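Local coordinates for protein-tyrosine-phosphatase PTP1 (Arabidopsis thaliana, PDB 6KRX), which dephosphorylates phosphotyrosine in proteins, probably inhibiting the MAP kinase MPK6 in the absence of oxidative stress, and represses salicylic acid and camalexin biosynthesis together with MKP1, at residues 202-207 / 229-234. Numbering follows the deposited sequence. Where two conformers were deposited one is given.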
ATOM      1  N   ASP A 202      -6.981  19.769  -3.983  1.00 15.44           N
ATOM      2  CA  ASP A 202      -7.438  20.056  -5.365  1.00 17.48           C
ATOM      3  C   ASP A 202      -7.339  18.799  -6.230  1.00 16.86           C
ATOM      4  O   ASP A 202      -8.035  18.738  -7.259  1.00 19.60           O
ATOM      5  CB  ASP A 202      -6.603  21.176  -5.976  1.00 20.67           C
ATOM      6  CG  ASP A 202      -7.046  22.548  -5.526  1.00 28.50           C
ATOM      7  OD1 ASP A 202      -8.080  22.641  -4.816  1.00 24.78           O
ATOM      8  OD2 ASP A 202      -6.347  23.498  -5.879  1.00 30.28           O
ATOM      9  N   THR A 203      -6.565  17.805  -5.787  1.00 16.34           N
ATOM     10  CA  THR A 203      -6.367  16.578  -6.603  1.00 16.12           C
ATOM     11  C   THR A 203      -7.319  15.459  -6.162  1.00 14.32           C
ATOM     12  O   THR A 203      -7.157  14.318  -6.625  1.00 14.23           O
ATOM     13  CB  THR A 203      -4.895  16.159  -6.540  1.00 16.82           C
ATOM     14  OG1 THR A 203      -4.561  15.968  -5.164  1.00 16.70           O
ATOM     15  CG2 THR A 203      -3.978  17.195  -7.155  1.00 19.28           C
ATOM     16  N   SER A 204      -8.276  15.778  -5.285  0.50 13.53           N
ATOM     17  CA  SER A 204      -9.364  14.851  -4.870  0.50 14.20           C
ATOM     18  C   SER A 204      -8.920  13.973  -3.694  0.50 13.26           C
ATOM     19  O   SER A 204      -9.713  13.094  -3.309  0.50 19.08           O
ATOM     20  CB  SER A 204      -9.853  13.993  -6.014  0.50 15.81           C
ATOM     21  OG  SER A 204      -9.150  12.756  -6.068  0.50 17.71           O
ATOM     22  N   LEU A 205      -7.735  14.203  -3.120  1.00 11.77           N
ATOM     23  CA  LEU A 205      -7.352  13.401  -1.922  1.00 12.43           C
ATOM     24  C   LEU A 205      -8.194  13.864  -0.735  1.00 13.04           C
ATOM     25  O   LEU A 205      -8.530  15.070  -0.649  1.00 13.01           O
ATOM     26  CB  LEU A 205      -5.869  13.545  -1.587  1.00 11.17           C
ATOM     27  CG  LEU A 205      -4.901  13.115  -2.683  1.00 11.17           C
ATOM     28  CD1 LEU A 205      -3.469  13.401  -2.252  1.00 13.42           C
ATOM     29  CD2 LEU A 205      -5.104  11.652  -3.026  1.00 11.40           C
ATOM     30  N   MET A 206      -8.534  12.925   0.144  0.60 13.16           N
ATOM     31  CA  MET A 206      -9.120  13.299   1.453  0.60 15.31           C
ATOM     32  C   MET A 206      -8.110  12.975   2.551  0.60 14.53           C
ATOM     33  O   MET A 206      -7.631  11.831   2.584  0.60 13.61           O
ATOM     34  CB  MET A 206     -10.420  12.542   1.696  0.60 17.59           C
ATOM     35  CG  MET A 206     -11.475  12.834   0.661  0.60 25.99           C
ATOM     36  SD  MET A 206     -13.011  12.005   1.105  0.60 40.95           S
ATOM     37  CE  MET A 206     -13.227  12.653   2.765  0.60 25.19           C
ATOM     38  N   LEU A 207      -7.765  13.971   3.370  1.00 12.46           N
ATOM     39  CA  LEU A 207      -6.768  13.794   4.457  1.00 13.08           C
ATOM     40  C   LEU A 207      -7.512  13.781   5.786  1.00 15.05           C
ATOM     41  O   LEU A 207      -8.219  14.751   6.055  1.00 15.06           O
ATOM     42  CB  LEU A 207      -5.760  14.939   4.408  1.00 14.39           C
ATOM     43  CG  LEU A 207      -5.176  15.222   3.025  1.00 19.02           C
ATOM     44  CD1 LEU A 207      -4.291  16.457   3.054  1.00 19.43           C
ATOM     45  CD2 LEU A 207      -4.407  14.020   2.514  1.00 19.32           C
ATOM     46  N   TYR A 229      -7.822   8.212  -1.636  1.00  8.47           N
ATOM     47  CA  TYR A 229      -7.908   8.650  -3.045  1.00  9.22           C
ATOM     48  C   TYR A 229      -9.070   7.919  -3.701  1.00  9.55           C
ATOM     49  O   TYR A 229      -8.991   6.718  -3.908  1.00  9.36           O
ATOM     50  CB  TYR A 229      -6.611   8.327  -3.770  1.00  9.58           C
ATOM     51  CG  TYR A 229      -6.585   8.732  -5.210  1.00 10.52           C
ATOM     52  CD1 TYR A 229      -7.197   9.887  -5.664  1.00 11.06           C
ATOM     53  CD2 TYR A 229      -5.864   7.981  -6.119  1.00 10.71           C
ATOM     54  CE1 TYR A 229      -7.137  10.260  -6.996  1.00 11.48           C
ATOM     55  CE2 TYR A 229      -5.781   8.349  -7.445  1.00 12.21           C
ATOM     56  CZ  TYR A 229      -6.423   9.488  -7.891  1.00 12.29           C
ATOM     57  OH  TYR A 229      -6.315   9.843  -9.205  1.00 15.95           O
ATOM     58  N   PRO A 230     -10.222   8.598  -3.897  1.00 10.15           N
ATOM     59  CA  PRO A 230     -11.436   7.949  -4.395  1.00 10.89           C
ATOM     60  C   PRO A 230     -11.612   7.926  -5.917  1.00 12.72           C
ATOM     61  O   PRO A 230     -12.662   7.477  -6.370  1.00 13.05           O
ATOM     62  CB  PRO A 230     -12.529   8.835  -3.783  1.00 11.62           C
ATOM     63  CG  PRO A 230     -11.916  10.211  -3.826  1.00 12.91           C
ATOM     64  CD  PRO A 230     -10.446  10.001  -3.525  1.00 12.65           C
ATOM     65  N   GLU A 231     -10.576   8.323  -6.667  1.00 11.90           N
ATOM     66  CA  GLU A 231     -10.696   8.399  -8.147  1.00 13.22           C
ATOM     67  C   GLU A 231      -9.721   7.428  -8.816  1.00 11.75           C
ATOM     68  O   GLU A 231      -9.237   7.743  -9.925  1.00 16.37           O
ATOM     69  CB  GLU A 231     -10.521   9.853  -8.584  1.00 14.93           C
ATOM     70  CG  GLU A 231     -11.526  10.800  -7.942  1.00 14.60           C
ATOM     71  CD  GLU A 231     -12.999  10.496  -8.210  1.00 18.07           C
ATOM     72  OE1 GLU A 231     -13.811  10.609  -7.266  1.00 18.44           O
ATOM     73  OE2 GLU A 231     -13.333  10.126  -9.351  1.00 20.84           O
ATOM     74  N   TRP A 232      -9.454   6.287  -8.179  1.00 11.11           N
ATOM     75  CA  TRP A 232      -8.642   5.205  -8.801  1.00 12.64           C
ATOM     76  C   TRP A 232      -9.515   3.967  -8.962  1.00 13.12           C
ATOM     77  O   TRP A 232      -9.745   3.229  -8.007  1.00 11.78           O
ATOM     78  CB  TRP A 232      -7.406   4.881  -7.964  1.00 11.14           C
ATOM     79  CG  TRP A 232      -6.378   4.050  -8.676  1.00 10.08           C
ATOM     80  CD1 TRP A 232      -6.548   3.238  -9.762  1.00 11.66           C
ATOM     81  CD2 TRP A 232      -4.990   3.961  -8.330  1.00 10.06           C
ATOM     82  NE1 TRP A 232      -5.360   2.658 -10.116  1.00 11.11           N
ATOM     83  CE2 TRP A 232      -4.387   3.078  -9.251  1.00 10.69           C
ATOM     84  CE3 TRP A 232      -4.197   4.525  -7.328  1.00 11.62           C
ATOM     85  CZ2 TRP A 232      -3.033   2.760  -9.196  1.00 11.47           C
ATOM     86  CZ3 TRP A 232      -2.861   4.207  -7.276  1.00 11.28           C
ATOM     87  CH2 TRP A 232      -2.284   3.347  -8.210  1.00 11.08           C
ATOM     88  N   PRO A 233     -10.084   3.736 -10.155  1.00 13.75           N
ATOM     89  CA  PRO A 233     -10.990   2.600 -10.333  1.00 15.03           C
ATOM     90  C   PRO A 233     -10.330   1.218 -10.167  1.00 15.22           C
ATOM     91  O   PRO A 233      -9.171   1.037 -10.544  1.00 12.41           O
ATOM     92  CB  PRO A 233     -11.542   2.791 -11.751  1.00 14.81           C
ATOM     93  CG  PRO A 233     -10.602   3.746 -12.435  1.00 18.93           C
ATOM     94  CD  PRO A 233      -9.983   4.596 -11.346  1.00 14.52           C
ATOM     95  N   ASP A 234     -11.098   0.272  -9.609  1.00 17.18           N
ATOM     96  CA  ASP A 234     -10.681  -1.156  -9.503  1.00 18.32           C
ATOM     97  C   ASP A 234     -10.263  -1.700 -10.874  1.00 17.35           C
ATOM     98  O   ASP A 234     -10.975  -1.424 -11.873  1.00 18.95           O
ATOM     99  CB  ASP A 234     -11.796  -2.020  -8.900  1.00 21.35           C
ATOM    100  CG  ASP A 234     -12.937  -2.329  -9.857  1.00 30.61           C
ATOM    101  OD1 ASP A 234     -13.779  -1.439 -10.075  1.00 41.77           O
ATOM    102  OD2 ASP A 234     -12.960  -3.450 -10.396  1.00 42.88           O
TER
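Ser204 and Leu205 meet the ring of Tyr229 from different directions. In the conformer given for Ser204, one of two, the hydroxyl lies at the ring edge, close to its plane, with OG 3.3 Å from CE1 of Tyr229. There OG also donates to the carbonyl O of Thr203 (2.6 Å), reaching a lone pair in the carbonyl plane, which holds it at the ring edge. Leu205 crosses the tyrosine at a slant, its CD2 methyl 3.7 Å from Tyr229 CB. With CG of Tyr229 anti to the backbone N (chi1 -180°), the ring extends past both residues, and the backbone N of Glu231 lies over one face near the rim. Replacing Tyr229 by alanine would remove the ring and probably leave a gap between Leu205 CD2, the Ser204 hydroxyl and helix 242-251. Next along the chain, Pro230 CD sits 3.2 Å from Ser204 O, while Glu231 passes its CG by Ser204 OG and directs its carboxylate to a salt bridge with Arg165. The contact joins the start of strand 206-214 to the residues that follow its antiparallel neighbour, strand 222-228, and enter the WPD loop (Trp232, Pro233 and Asp234, the last inferred to bind substrate); helix 242-251 packs against Tyr229 through Ala243 and Val244.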